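Local coordinates for protein exopolygalacturonase (PDB 2UVF) that hydrolyses polygalacturonate, the backbone of pectin, from chain ends as a family 28 exopolygalacturonase, at residues A[157-162]-A[174-179]. Numbering follows the deposited sequence.
Sequences VNVRDF and KAIQQA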
ATOM      1  N   VAL A 157      24.642   2.563 -15.556  1.00 54.37           N
ATOM      2  CA  VAL A 157      24.528   1.538 -16.592  1.00 53.76           C
ATOM      3  C   VAL A 157      23.262   1.844 -17.380  1.00 54.05           C
ATOM      4  O   VAL A 157      22.161   1.807 -16.832  1.00 54.51           O
ATOM      5  CB  VAL A 157      24.433   0.101 -15.996  1.00 53.63           C
ATOM      6  CG1 VAL A 157      24.299  -0.933 -17.098  1.00 52.71           C
ATOM      7  CG2 VAL A 157      25.622  -0.219 -15.086  1.00 52.90           C
ATOM      8  N   ASN A 158      23.409   2.150 -18.662  1.00 53.92           N
ATOM      9  CA  ASN A 158      22.267   2.498 -19.497  1.00 53.69           C
ATOM     10  C   ASN A 158      21.878   1.284 -20.340  1.00 53.62           C
ATOM     11  O   ASN A 158      22.734   0.675 -20.970  1.00 53.71           O
ATOM     12  CB  ASN A 158      22.612   3.725 -20.355  1.00 53.58           C
ATOM     13  CG  ASN A 158      21.471   4.164 -21.271  1.00 53.75           C
ATOM     14  OD1 ASN A 158      20.608   3.369 -21.656  1.00 53.58           O
ATOM     15  ND2 ASN A 158      21.484   5.441 -21.644  1.00 53.28           N
ATOM     16  N   VAL A 159      20.595   0.919 -20.328  1.00 53.65           N
ATOM     17  CA  VAL A 159      20.131  -0.293 -21.032  1.00 53.63           C
ATOM     18  C   VAL A 159      20.250  -0.179 -22.554  1.00 53.83           C
ATOM     19  O   VAL A 159      20.170  -1.191 -23.265  1.00 53.80           O
ATOM     20  CB  VAL A 159      18.666  -0.744 -20.639  1.00 53.66           C
ATOM     21  CG1 VAL A 159      18.550  -1.030 -19.146  1.00 52.62           C
ATOM     22  CG2 VAL A 159      17.606   0.261 -21.106  1.00 52.89           C
ATOM     23  N   ARG A 160      20.427   1.049 -23.044  1.00 53.93           N
ATOM     24  CA  ARG A 160      20.596   1.303 -24.480  1.00 54.34           C
ATOM     25  C   ARG A 160      21.965   0.837 -24.977  1.00 54.28           C
ATOM     26  O   ARG A 160      22.110   0.472 -26.140  1.00 54.48           O
ATOM     27  CB  ARG A 160      20.365   2.776 -24.819  1.00 54.43           C
ATOM     28  CG  ARG A 160      18.900   3.174 -24.805  1.00 55.54           C
ATOM     29  CD  ARG A 160      18.674   4.548 -25.406  1.00 57.49           C
ATOM     30  NE  ARG A 160      18.639   4.509 -26.869  1.00 59.21           N
ATOM     31  CZ  ARG A 160      17.540   4.304 -27.601  1.00 60.12           C
ATOM     32  NH1 ARG A 160      16.357   4.116 -27.019  1.00 59.72           N
ATOM     33  NH2 ARG A 160      17.621   4.291 -28.928  1.00 59.37           N
ATOM     34  N   ASP A 161      22.949   0.827 -24.076  1.00 53.98           N
ATOM     35  CA  ASP A 161      24.291   0.324 -24.359  1.00 53.82           C
ATOM     36  C   ASP A 161      24.330  -1.201 -24.508  1.00 53.90           C
ATOM     37  O   ASP A 161      25.354  -1.765 -24.915  1.00 53.65           O
ATOM     38  CB  ASP A 161      25.274   0.792 -23.273  1.00 53.80           C
ATOM     39  CG  ASP A 161      25.402   2.309 -23.212  1.00 53.35           C
ATOM     40  OD1 ASP A 161      24.982   2.991 -24.170  1.00 53.86           O
ATOM     41  OD2 ASP A 161      25.919   2.826 -22.207  1.00 52.66           O
ATOM     42  N   PHE A 162      23.211  -1.859 -24.190  1.00 53.81           N
ATOM     43  CA  PHE A 162      23.077  -3.308 -24.354  1.00 53.69           C
ATOM     44  C   PHE A 162      22.037  -3.671 -25.405  1.00 54.20           C
ATOM     45  O   PHE A 162      21.595  -4.819 -25.473  1.00 54.34           O
ATOM     46  CB  PHE A 162      22.753  -3.986 -23.023  1.00 53.35           C
ATOM     47  CG  PHE A 162      23.838  -3.853 -22.001  1.00 53.23           C
ATOM     48  CD1 PHE A 162      24.694  -4.922 -21.734  1.00 52.79           C
ATOM     49  CD2 PHE A 162      24.021  -2.651 -21.310  1.00 51.84           C
ATOM     50  CE1 PHE A 162      25.704  -4.794 -20.786  1.00 51.88           C
ATOM     51  CE2 PHE A 162      25.027  -2.517 -20.366  1.00 51.09           C
ATOM     52  CZ  PHE A 162      25.872  -3.585 -20.109  1.00 52.26           C
ATOM     53  N   LYS A 174      16.252  -9.198 -23.072  1.00 54.87           N
ATOM     54  CA  LYS A 174      17.665  -9.585 -23.148  1.00 54.44           C
ATOM     55  C   LYS A 174      18.624  -8.410 -22.941  1.00 53.66           C
ATOM     56  O   LYS A 174      19.582  -8.515 -22.174  1.00 53.32           O
ATOM     57  CB  LYS A 174      17.951 -10.297 -24.473  1.00 54.39           C
ATOM     58  CG  LYS A 174      18.920 -11.463 -24.321  1.00 55.78           C
ATOM     59  CD  LYS A 174      18.603 -12.598 -25.298  1.00 56.91           C
ATOM     60  CE  LYS A 174      18.802 -13.966 -24.643  1.00 57.80           C
ATOM     61  NZ  LYS A 174      17.687 -14.298 -23.697  1.00 58.05           N
ATOM     62  N   ALA A 175      18.352  -7.301 -23.620  1.00 53.16           N
ATOM     63  CA  ALA A 175      19.106  -6.063 -23.428  1.00 52.72           C
ATOM     64  C   ALA A 175      19.070  -5.596 -21.969  1.00 52.48           C
ATOM     65  O   ALA A 175      20.123  -5.382 -21.354  1.00 52.53           O
ATOM     66  CB  ALA A 175      18.570  -4.985 -24.345  1.00 53.05           C
ATOM     67  N   ILE A 176      17.858  -5.462 -21.419  1.00 51.86           N
ATOM     68  CA  ILE A 176      17.658  -5.015 -20.032  1.00 51.17           C
ATOM     69  C   ILE A 176      18.279  -5.986 -19.022  1.00 51.10           C
ATOM     70  O   ILE A 176      18.928  -5.560 -18.067  1.00 51.09           O
ATOM     71  CB  ILE A 176      16.153  -4.761 -19.706  1.00 50.80           C
ATOM     72  CG1 ILE A 176      15.602  -3.619 -20.572  1.00 49.75           C
ATOM     73  CG2 ILE A 176      15.962  -4.421 -18.220  1.00 50.49           C
ATOM     74  CD1 ILE A 176      14.115  -3.675 -20.821  1.00 47.35           C
ATOM     75  N   GLN A 177      18.082  -7.283 -19.244  1.00 50.93           N
ATOM     76  CA  GLN A 177      18.689  -8.317 -18.399  1.00 50.77           C
ATOM     77  C   GLN A 177      20.207  -8.281 -18.470  1.00 51.02           C
ATOM     78  O   GLN A 177      20.873  -8.388 -17.446  1.00 51.09           O
ATOM     79  CB  GLN A 177      18.189  -9.702 -18.797  1.00 50.19           C
ATOM     80  CG  GLN A 177      18.387 -10.734 -17.722  1.00 48.80           C
ATOM     81  CD  GLN A 177      17.444 -10.524 -16.568  1.00 46.43           C
ATOM     82  OE1 GLN A 177      17.861 -10.123 -15.476  1.00 44.75           O
ATOM     83  NE2 GLN A 177      16.154 -10.775 -16.808  1.00 43.86           N
ATOM     84  N   GLN A 178      20.736  -8.126 -19.684  1.00 51.77           N
ATOM     85  CA  GLN A 178      22.169  -7.965 -19.932  1.00 52.59           C
ATOM     86  C   GLN A 178      22.713  -6.818 -19.077  1.00 52.72           C
ATOM     87  O   GLN A 178      23.743  -6.975 -18.400  1.00 52.79           O
ATOM     88  CB  GLN A 178      22.410  -7.684 -21.423  1.00 52.92           C
ATOM     89  CG  GLN A 178      23.408  -8.593 -22.113  1.00 54.12           C
ATOM     90  CD  GLN A 178      22.852  -9.160 -23.414  1.00 55.74           C
ATOM     91  OE1 GLN A 178      22.387 -10.302 -23.445  1.00 55.90           O
ATOM     92  NE2 GLN A 178      22.875  -8.359 -24.484  1.00 55.05           N
ATOM     93  N   ALA A 179      21.998  -5.684 -19.089  1.00 52.83           N
ATOM     94  CA  ALA A 179      22.380  -4.494 -18.312  1.00 52.74           C
ATOM     95  C   ALA A 179      22.379  -4.721 -16.800  1.00 52.93           C
ATOM     96  O   ALA A 179      23.305  -4.289 -16.114  1.00 52.39           O
ATOM     97  CB  ALA A 179      21.506  -3.286 -18.687  1.00 52.79           C
TER
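Val157 starts the contact by laying CG1 against Ala179, 3.6 Å from its O and 4.0 Å from its CB; a chi1 of 179° sets that methyl anti to the backbone N and turns it to the helix. A beta-branched residue suits an extended strand, whose backbone here bonds to Arg188 and Glu190, and gives the helix a compact apolar group. Asn158, facing away, shapes the turn instead: its OD1 accepts a nearly straight bond from Arg160 N at 2.7 Å, an Asx turn where the chain leaves its extended course. Val159 then points back inward, where CG1 packs 3.7 Å from Ala179 CB and more loosely on Ile176 CG1, while Val189 and Ile191 also touch its side chain. Helix 173-181 lies in the connection between the parallel-paired strands 156-158 and 187-191, at the N-terminal end of the right-handed parallel beta-helix of this pectin-degrading family, and probably caps that end as in related pectinases. Phe162 brings the broadest surface. One face of its ring lies over Ala179 CA, 3.8 Å from the centroid and 7° off the normal, a CH-pi contact that the small alanine permits. Obliquely to the ring, Gln178 presents the aliphatic base of its chain, CB lying 3.6 Å from Phe162 CD1. At the backbone, Phe162 O meets Ala175 CB at 3.2 Å, a tight contact, with Ala175 CA also 3.5 Å from Phe162 O.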